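PDB 7KS4: phage terminase large subunit from Thermus phage P7426, which probably acts, through the ATPase domain held in this chain, as an ATP-driven motor packing viral DNA into empty capsids and, in its other domain, as a genome-cutting endonuclease. Local coordinates for residues F222-S226 against W227-P231; M197-G201 against G202-G206; F161-S165 against E166-P170. All blocks are in the same frame, centred on the assembly; numbering follows the deposited sequence.

Contact 1 (F222-S226 against W227-P231)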
loop_
_atom_site.group_PDB
_atom_site.type_symbol
_atom_site.label_atom_id
_atom_site.label_comp_id
_atom_site.label_asym_id
_atom_site.label_seq_id
_atom_site.Cartn_x
_atom_site.Cartn_y
_atom_site.Cartn_z
ATOM N N PHE A 222 10.212 3.156 -5.601
ATOM C CA PHE A 222 9.642 3.169 -6.939
ATOM C C PHE A 222 9.140 4.571 -7.237
ATOM O O PHE A 222 8.589 5.239 -6.353
ATOM C CB PHE A 222 8.504 2.153 -7.039
ATOM C CG PHE A 222 8.851 0.819 -6.451
ATOM C CD1 PHE A 222 9.282 -0.215 -7.264
ATOM C CD2 PHE A 222 8.778 0.607 -5.081
ATOM C CE1 PHE A 222 9.618 -1.436 -6.725
ATOM C CE2 PHE A 222 9.109 -0.611 -4.545
ATOM C CZ PHE A 222 9.531 -1.633 -5.374
ATOM N N HIS A 223 9.342 5.013 -8.481
ATOM C CA HIS A 223 9.001 6.366 -8.895
ATOM C C HIS A 223 8.342 6.331 -10.267
ATOM O O HIS A 223 8.813 5.630 -11.167
ATOM C CB HIS A 223 10.239 7.265 -8.944
ATOM C CG HIS A 223 9.912 8.704 -9.172
ATOM N ND1 HIS A 223 10.319 9.392 -10.294
ATOM C CD2 HIS A 223 9.188 9.577 -8.434
ATOM C CE1 HIS A 223 9.873 10.634 -10.228
ATOM N NE2 HIS A 223 9.183 10.771 -9.110
ATOM N N ALA A 224 7.257 7.082 -10.427
ATOM C CA ALA A 224 6.613 7.188 -11.729
ATOM C C ALA A 224 5.690 8.393 -11.731
ATOM O O ALA A 224 4.883 8.564 -10.813
ATOM C CB ALA A 224 5.824 5.917 -12.071
ATOM N N ALA A 225 5.821 9.227 -12.759
ATOM C CA ALA A 225 4.827 10.247 -13.022
ATOM C C ALA A 225 3.562 9.599 -13.572
ATOM O O ALA A 225 3.572 8.465 -14.053
ATOM C CB ALA A 225 5.365 11.275 -14.021
ATOM N N SER A 226 2.458 10.334 -13.494
ATOM C CA SER A 226 1.214 9.825 -14.056
ATOM C C SER A 226 1.399 9.430 -15.516
ATOM O O SER A 226 0.857 8.413 -15.969
ATOM C CB SER A 226 0.116 10.873 -13.915
ATOM O OG SER A 226 0.013 11.297 -12.567
ATOM N N TRP A 227 2.186 10.206 -16.262
ATOM C CA TRP A 227 2.373 9.934 -17.680
ATOM C C TRP A 227 3.401 8.845 -17.944
ATOM O O TRP A 227 3.498 8.382 -19.085
ATOM C CB TRP A 227 2.771 11.213 -18.417
ATOM C CG TRP A 227 3.962 11.900 -17.844
ATOM C CD1 TRP A 227 5.267 11.550 -18.009
ATOM C CD2 TRP A 227 3.960 13.069 -17.014
ATOM N NE1 TRP A 227 6.081 12.427 -17.332
ATOM C CE2 TRP A 227 5.301 13.370 -16.717
ATOM C CE3 TRP A 227 2.953 13.889 -16.495
ATOM C CZ2 TRP A 227 5.663 14.455 -15.922
ATOM C CZ3 TRP A 227 3.316 14.969 -15.712
ATOM C CH2 TRP A 227 4.658 15.241 -15.434
ATOM N N ASP A 228 4.168 8.427 -16.932
ATOM C CA ASP A 228 4.951 7.204 -17.069
ATOM C C ASP A 228 4.044 5.981 -17.136
ATOM O O ASP A 228 4.339 5.025 -17.863
ATOM C CB ASP A 228 5.936 7.053 -15.904
ATOM C CG ASP A 228 7.053 8.080 -15.941
ATOM O OD1 ASP A 228 7.491 8.450 -17.052
ATOM O OD2 ASP A 228 7.497 8.512 -14.855
ATOM N N VAL A 229 2.941 5.995 -16.393
ATOM C CA VAL A 229 1.990 4.892 -16.437
ATOM C C VAL A 229 0.980 5.075 -17.565
ATOM O O VAL A 229 0.532 4.090 -18.157
ATOM C CB VAL A 229 1.266 4.750 -15.093
ATOM C CG1 VAL A 229 0.419 3.471 -15.085
ATOM C CG2 VAL A 229 2.270 4.768 -13.924
ATOM N N TRP A 230 0.604 6.322 -17.863
ATOM C CA TRP A 230 -0.369 6.641 -18.905
ATOM C C TRP A 230 0.299 7.557 -19.923
ATOM O O TRP A 230 0.045 8.771 -19.942
ATOM C CB TRP A 230 -1.617 7.287 -18.309
ATOM C CG TRP A 230 -2.345 6.376 -17.376
ATOM C CD1 TRP A 230 -2.448 6.497 -16.019
ATOM C CD2 TRP A 230 -3.062 5.188 -17.729
ATOM N NE1 TRP A 230 -3.192 5.459 -15.508
ATOM C CE2 TRP A 230 -3.581 4.641 -16.537
ATOM C CE3 TRP A 230 -3.318 4.532 -18.941
ATOM C CZ2 TRP A 230 -4.342 3.470 -16.523
ATOM C CZ3 TRP A 230 -4.072 3.371 -18.923
ATOM C CH2 TRP A 230 -4.576 2.851 -17.723
ATOM N N PRO A 231 1.153 7.013 -20.791
ATOM C CA PRO A 231 1.824 7.870 -21.781
ATOM C C PRO A 231 0.858 8.562 -22.726
ATOM O O PRO A 231 1.150 9.665 -23.204
ATOM C CB PRO A 231 2.739 6.894 -22.540
ATOM C CG PRO A 231 2.714 5.608 -21.765
ATOM C CD PRO A 231 1.436 5.584 -21.010
#

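Contact 2 (M197-G201 against G202-G206). With SO4 (sulfate ion), chain D.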
loop_
_atom_site.group_PDB
_atom_site.type_symbol
_atom_site.label_atom_id
_atom_site.label_comp_id
_atom_site.label_asym_id
_atom_site.label_seq_id
_atom_site.Cartn_x
_atom_site.Cartn_y
_atom_site.Cartn_z
ATOM N N MET A 197 16.086 6.349 0.863
ATOM C CA MET A 197 16.732 5.174 1.445
ATOM C C MET A 197 16.656 3.972 0.518
ATOM O O MET A 197 17.492 3.064 0.613
ATOM C CB MET A 197 16.089 4.828 2.788
ATOM C CG MET A 197 16.432 5.807 3.892
ATOM S SD MET A 197 15.469 5.532 5.374
ATOM C CE MET A 197 15.856 7.048 6.255
ATOM N N GLY A 198 15.657 3.931 -0.359
ATOM C CA GLY A 198 15.499 2.809 -1.263
ATOM C C GLY A 198 15.674 3.153 -2.728
ATOM O O GLY A 198 15.378 2.319 -3.589
ATOM N N TRP A 199 16.161 4.351 -3.046
ATOM C CA TRP A 199 16.185 4.801 -4.436
ATOM C C TRP A 199 17.506 4.395 -5.081
ATOM O O TRP A 199 18.567 4.916 -4.725
ATOM C CB TRP A 199 15.972 6.306 -4.550
ATOM C CG TRP A 199 16.069 6.738 -5.982
ATOM C CD1 TRP A 199 17.035 7.525 -6.542
ATOM C CD2 TRP A 199 15.188 6.362 -7.052
ATOM N NE1 TRP A 199 16.802 7.676 -7.888
ATOM C CE2 TRP A 199 15.675 6.971 -8.227
ATOM C CE3 TRP A 199 14.031 5.579 -7.126
ATOM C CZ2 TRP A 199 15.042 6.827 -9.459
ATOM C CZ3 TRP A 199 13.405 5.430 -8.358
ATOM C CH2 TRP A 199 13.915 6.050 -9.506
ATOM N N ARG A 200 17.438 3.474 -6.039
ATOM C CA ARG A 200 18.618 3.012 -6.764
ATOM C C ARG A 200 18.532 3.316 -8.258
ATOM O O ARG A 200 19.308 2.763 -9.046
ATOM C CB ARG A 200 18.821 1.514 -6.527
ATOM C CG ARG A 200 18.989 1.171 -5.068
ATOM C CD ARG A 200 19.207 -0.311 -4.837
ATOM N NE ARG A 200 19.389 -0.581 -3.414
ATOM C CZ ARG A 200 18.399 -0.607 -2.526
ATOM N NH1 ARG A 200 17.147 -0.390 -2.913
ATOM N NH2 ARG A 200 18.662 -0.846 -1.249
ATOM N N GLY A 201 17.611 4.182 -8.668
ATOM C CA GLY A 201 17.429 4.496 -10.070
ATOM C C GLY A 201 18.301 5.613 -10.606
ATOM O O GLY A 201 18.081 6.067 -11.734
ATOM N N GLY A 202 19.280 6.072 -9.836
ATOM C CA GLY A 202 20.206 7.070 -10.315
ATOM C C GLY A 202 19.619 8.471 -10.364
ATOM O O GLY A 202 18.479 8.739 -9.974
ATOM N N LEU A 203 20.452 9.380 -10.870
ATOM C CA LEU A 203 20.074 10.779 -10.981
ATOM C C LEU A 203 18.776 10.920 -11.764
ATOM O O LEU A 203 18.619 10.343 -12.844
ATOM C CB LEU A 203 21.202 11.556 -11.664
ATOM C CG LEU A 203 21.091 13.076 -11.808
ATOM C CD1 LEU A 203 20.436 13.741 -10.602
ATOM C CD2 LEU A 203 22.485 13.659 -12.045
ATOM N N LYS A 204 17.835 11.679 -11.211
ATOM C CA LYS A 204 16.582 11.950 -11.899
ATOM C C LYS A 204 16.067 13.322 -11.490
ATOM O O LYS A 204 16.077 13.668 -10.305
ATOM C CB LYS A 204 15.535 10.869 -11.601
ATOM C CG LYS A 204 15.477 9.775 -12.676
ATOM C CD LYS A 204 14.301 8.825 -12.490
ATOM C CE LYS A 204 12.962 9.558 -12.498
ATOM N NZ LYS A 204 12.848 10.505 -13.644
ATOM N N GLU A 205 15.634 14.102 -12.476
ATOM C CA GLU A 205 15.047 15.402 -12.195
ATOM C C GLU A 205 13.841 15.243 -11.277
ATOM O O GLU A 205 13.107 14.253 -11.340
ATOM C CB GLU A 205 14.641 16.095 -13.499
ATOM C CG GLU A 205 14.108 17.513 -13.321
ATOM C CD GLU A 205 13.760 18.181 -14.643
ATOM O OE1 GLU A 205 14.269 17.732 -15.695
ATOM O OE2 GLU A 205 12.973 19.153 -14.630
ATOM N N GLY A 206 13.646 16.230 -10.405
ATOM C CA GLY A 206 12.578 16.186 -9.434
ATOM C C GLY A 206 12.918 15.479 -8.136
ATOM O O GLY A 206 12.146 15.588 -7.173
HETATM S S SO4 D . 22.162 -1.646 -0.826
HETATM O O1 SO4 D . 21.292 -0.732 -0.093
HETATM O O2 SO4 D . 21.643 -3.007 -0.726
HETATM O O3 SO4 D . 22.222 -1.256 -2.233
HETATM O O4 SO4 D . 23.503 -1.590 -0.248
HETATM O O HOH W 1 20.014 6.595 -7.150
#

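Contact 3 (F161-S165 against E166-P170)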
loop_
_atom_site.group_PDB
_atom_site.type_symbol
_atom_site.label_atom_id
_atom_site.label_comp_id
_atom_site.label_asym_id
_atom_site.label_seq_id
_atom_site.Cartn_x
_atom_site.Cartn_y
_atom_site.Cartn_z
ATOM N N PHE A 161 5.025 12.132 10.530
ATOM C CA PHE A 161 6.045 11.123 10.797
ATOM C C PHE A 161 5.804 10.413 12.119
ATOM O O PHE A 161 6.100 9.218 12.248
ATOM C CB PHE A 161 7.440 11.753 10.812
ATOM C CG PHE A 161 8.538 10.756 11.043
ATOM C CD1 PHE A 161 8.765 9.741 10.130
ATOM C CD2 PHE A 161 9.327 10.820 12.180
ATOM C CE1 PHE A 161 9.761 8.812 10.336
ATOM C CE2 PHE A 161 10.332 9.897 12.390
ATOM C CZ PHE A 161 10.548 8.887 11.464
ATOM N N SER A 162 5.266 11.130 13.109
ATOM C CA SER A 162 5.069 10.556 14.435
ATOM C C SER A 162 4.155 9.339 14.389
ATOM O O SER A 162 4.343 8.384 15.153
ATOM C CB SER A 162 4.495 11.612 15.379
ATOM O OG SER A 162 3.276 12.129 14.881
ATOM N N VAL A 163 3.144 9.357 13.520
ATOM C CA VAL A 163 2.302 8.174 13.365
ATOM C C VAL A 163 3.159 6.973 12.989
ATOM O O VAL A 163 3.016 5.885 13.559
ATOM C CB VAL A 163 1.188 8.438 12.333
ATOM C CG1 VAL A 163 0.308 7.205 12.158
ATOM C CG2 VAL A 163 0.330 9.628 12.765
ATOM N N TRP A 164 4.092 7.158 12.053
ATOM C CA TRP A 164 4.992 6.069 11.691
ATOM C C TRP A 164 5.915 5.711 12.852
ATOM O O TRP A 164 5.933 4.567 13.322
ATOM C CB TRP A 164 5.815 6.443 10.452
ATOM C CG TRP A 164 6.925 5.469 10.223
ATOM C CD1 TRP A 164 8.232 5.621 10.581
ATOM C CD2 TRP A 164 6.820 4.170 9.628
ATOM N NE1 TRP A 164 8.949 4.506 10.237
ATOM C CE2 TRP A 164 8.106 3.598 9.649
ATOM C CE3 TRP A 164 5.764 3.433 9.080
ATOM C CZ2 TRP A 164 8.367 2.331 9.141
ATOM C CZ3 TRP A 164 6.024 2.180 8.577
ATOM C CH2 TRP A 164 7.315 1.637 8.607
ATOM N N SER A 165 6.689 6.688 13.340
ATOM C CA SER A 165 7.771 6.373 14.273
ATOM C C SER A 165 7.240 5.767 15.564
ATOM O O SER A 165 7.858 4.861 16.134
ATOM C CB SER A 165 8.591 7.630 14.579
ATOM O OG SER A 165 7.805 8.605 15.235
ATOM N N GLU A 166 6.104 6.258 16.049
ATOM C CA GLU A 166 5.612 5.880 17.364
ATOM C C GLU A 166 4.519 4.819 17.322
ATOM O O GLU A 166 4.489 3.937 18.186
ATOM C CB GLU A 166 5.098 7.126 18.094
ATOM C CG GLU A 166 6.174 8.203 18.284
ATOM C CD GLU A 166 5.632 9.488 18.884
ATOM O OE1 GLU A 166 4.420 9.544 19.187
ATOM O OE2 GLU A 166 6.419 10.445 19.057
ATOM N N ALA A 167 3.629 4.861 16.330
ATOM C CA ALA A 167 2.431 4.033 16.354
ATOM C C ALA A 167 2.454 2.864 15.377
ATOM O O ALA A 167 1.628 1.955 15.524
ATOM C CB ALA A 167 1.192 4.891 16.068
ATOM N N ILE A 168 3.358 2.852 14.394
ATOM C CA ILE A 168 3.353 1.800 13.377
ATOM C C ILE A 168 4.658 1.014 13.414
ATOM O O ILE A 168 4.648 -0.205 13.611
ATOM C CB ILE A 168 3.097 2.399 11.983
ATOM C CG1 ILE A 168 1.712 3.039 11.952
ATOM C CG2 ILE A 168 3.198 1.333 10.892
ATOM C CD1 ILE A 168 1.590 4.120 10.928
ATOM N N GLU A 169 5.788 1.698 13.250
ATOM C CA GLU A 169 7.061 0.991 13.141
ATOM C C GLU A 169 7.355 0.069 14.319
ATOM O O GLU A 169 7.860 -1.042 14.080
ATOM C CB GLU A 169 8.197 2.004 12.963
ATOM C CG GLU A 169 9.550 1.382 12.599
ATOM C CD GLU A 169 10.318 0.870 13.814
ATOM O OE1 GLU A 169 10.038 1.338 14.940
ATOM O OE2 GLU A 169 11.195 -0.005 13.645
ATOM N N PRO A 170 7.101 0.444 15.577
ATOM C CA PRO A 170 7.463 -0.468 16.677
ATOM C C PRO A 170 6.770 -1.814 16.590
ATOM O O PRO A 170 7.419 -2.849 16.782
ATOM C CB PRO A 170 7.047 0.314 17.935
ATOM C CG PRO A 170 6.999 1.755 17.496
ATOM C CD PRO A 170 6.536 1.711 16.074
#

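Contact 1 (F222-S226 against W227-P231)
Ala224 ends strand 219-224 and meets the short helix 226-229 that follows it. Its CB faces the CB of Asp228 at 4.0 Å, and CG2 of Val229 lies near the same methyl. The same residue also packs on Val26 of helix 25-32 and Leu42 of strand 37-42. Strand 219-224 is an edge strand of the P-loop ATPase sheet within this chain, and the chain turns from it straight into a helix.

Ala225 is the N-cap residue. Its N-H is taken by OD2 of Asp228 at 2.8 Å, and the N-H...O angle is 153°. The hydrogen comes in from above the carboxylate plane. CG of Asp228 stands anti to its own carbonyl carbon (chi1 -69°), which carries the acid back to the start of the turn. In the other direction, Asp228 N bonds to Ala225 O at 2.9 Å. Residues 225 and 228 therefore hold each other twice. The methyl of Ala225 lies over one face of the Trp227 indole, a CH-pi contact with CB 3.6 Å from the centroid of the five-membered ring. CB sits toward the rim and comes nearest to CE2. Beyond the segments, Arg234 makes a cation-pi contact with this indole.

Ser226 gives its carbonyl to the helix. Trp230 N reaches Ser226 O at 2.8 Å, in the carbonyl plane, and Val229 N adds a weak bond. OG of Ser226 is hydrogen-bonded to Arg44 O, and NE1 of Trp230 to Gln45 O. Both acceptors belong to residues that line the ADP pocket. The strand-to-helix turn is thus closed by the paired bonds of Ala225 and Asp228 and by the helical bond from Trp230, while two side-chain donors fasten it to the backbone of the phosphate-binding loop.

Contact 2 (M197-G201 against G202-G206)
The backbone bends at Gly201-Gly202, where Gly202 has a positive phi, and this brings the carbonyl of Gly202 back to the indole of Trp199. The bend belongs to the irregular loop between helix 190-197 and strand 219-224 of the P-loop ATPase fold. NE1 of Trp199 donates to Gly202 O at 2.9 Å, with an N-H...O angle of 163°. The oxygen lies at the edge of the indole, near the ring plane. CG of Trp199 is anti to the backbone N (chi1 177°), which lays the ring against the Gly201 backbone, with Gly201 N over the ring centre, 3.4 Å from its plane.

A water closes the turn a second time. It accepts from Gly202 N and donates to Trp199 O, which also accepts from Asn213 ND2. The Lys204 chain crosses the indole at about a right angle, and its CD touches CZ2 of Trp199 at 3.7 Å.

Arg200 leaves in another direction. Its extended chain carries the guanidinium to a sulfate, probably from the crystallisation liquor, which Thr215 also binds. NH1 of Arg200 bonds to Phe219 O, which ties the loop to strand 219-224. The sulfate meets the edge of the guanidinium: Arg200 NH2 reaches O1 at 2.9 Å, and Arg200 NE reaches O3 at 3.1 Å in a nearly straight bond of 174°.

Contact 3 (F161-S165 against E166-P170)
The carbonyl oxygen of Trp164 is gripped by two backbone N-H groups of the next turn. Glu169 N reaches Trp164 O at 2.9 Å, almost straight at 171° and in the carbonyl plane. Ile168 N comes to the same oxygen at 3.3 Å from above that plane. The first bond spans five residues and marks a wider pi-type turn in helix 161-175. This helix is the crossover of the beta-alpha-beta unit between strands 150-153 and 178-183 of the P-loop ATPase core. Earlier in the helix the usual spacing holds, with Glu166 N on Ser162 O and Ala167 N on Val163 O.

Pro170 has no N-H to give to the turn before it. Its CD instead lies 3.4 Å from Ser165 O, and the helix is kinked here. The axes of 161-165 and 166-170 differ in direction by 35°.

The Trp164 side chain runs forward along the helix, toward the next turn. Its CG is anti to the backbone N (chi1 169°), and the indole then takes CB of Glu169 over one face. This is a CH-pi contact, offset toward the rim, with CB of Glu169 4.0 Å from the centroid of the five-membered ring. CG of Glu169, anti to its backbone N, lies along the six-membered part of the indole, and the bend at chi2 turns the carboxylate away from there. Phe194 meets the Trp164 ring edge-to-face, and Leu153 and Ile181 of the sheet also pack on Trp164.

Ile168 packs on two residues of the turn before, and also touches Val151 of strand 150-153. Its CG2 meets CE3 and CZ3 of Trp164, with the two side chains at about a right angle. At its other branch, CD1 of Ile168 touches CG1 of Val163 at 3.6 Å.

Contacts 1 and 2 are neighbours. Their centres lie about 15 Å apart, and His223 joins them: its CB packs on CZ3 of Trp199 at 3.7 Å, and its ND1 lies 3.4 Å from CE of Lys204. Contact 3 is separate, with its centre about 29 Å from that of contact 1 and about 25 Å from that of contact 2. Contact 1 lies beside the nucleotide, the Trp230 side chain being about 6 Å from the bound ADP. Contact 3 lies in the helix after strand 150-153, which carries the predicted Walker B motif. Its Val163 side chain is about 12 Å from that of Glu155, the predicted catalytic residue. Contact 2 lies away from these sites.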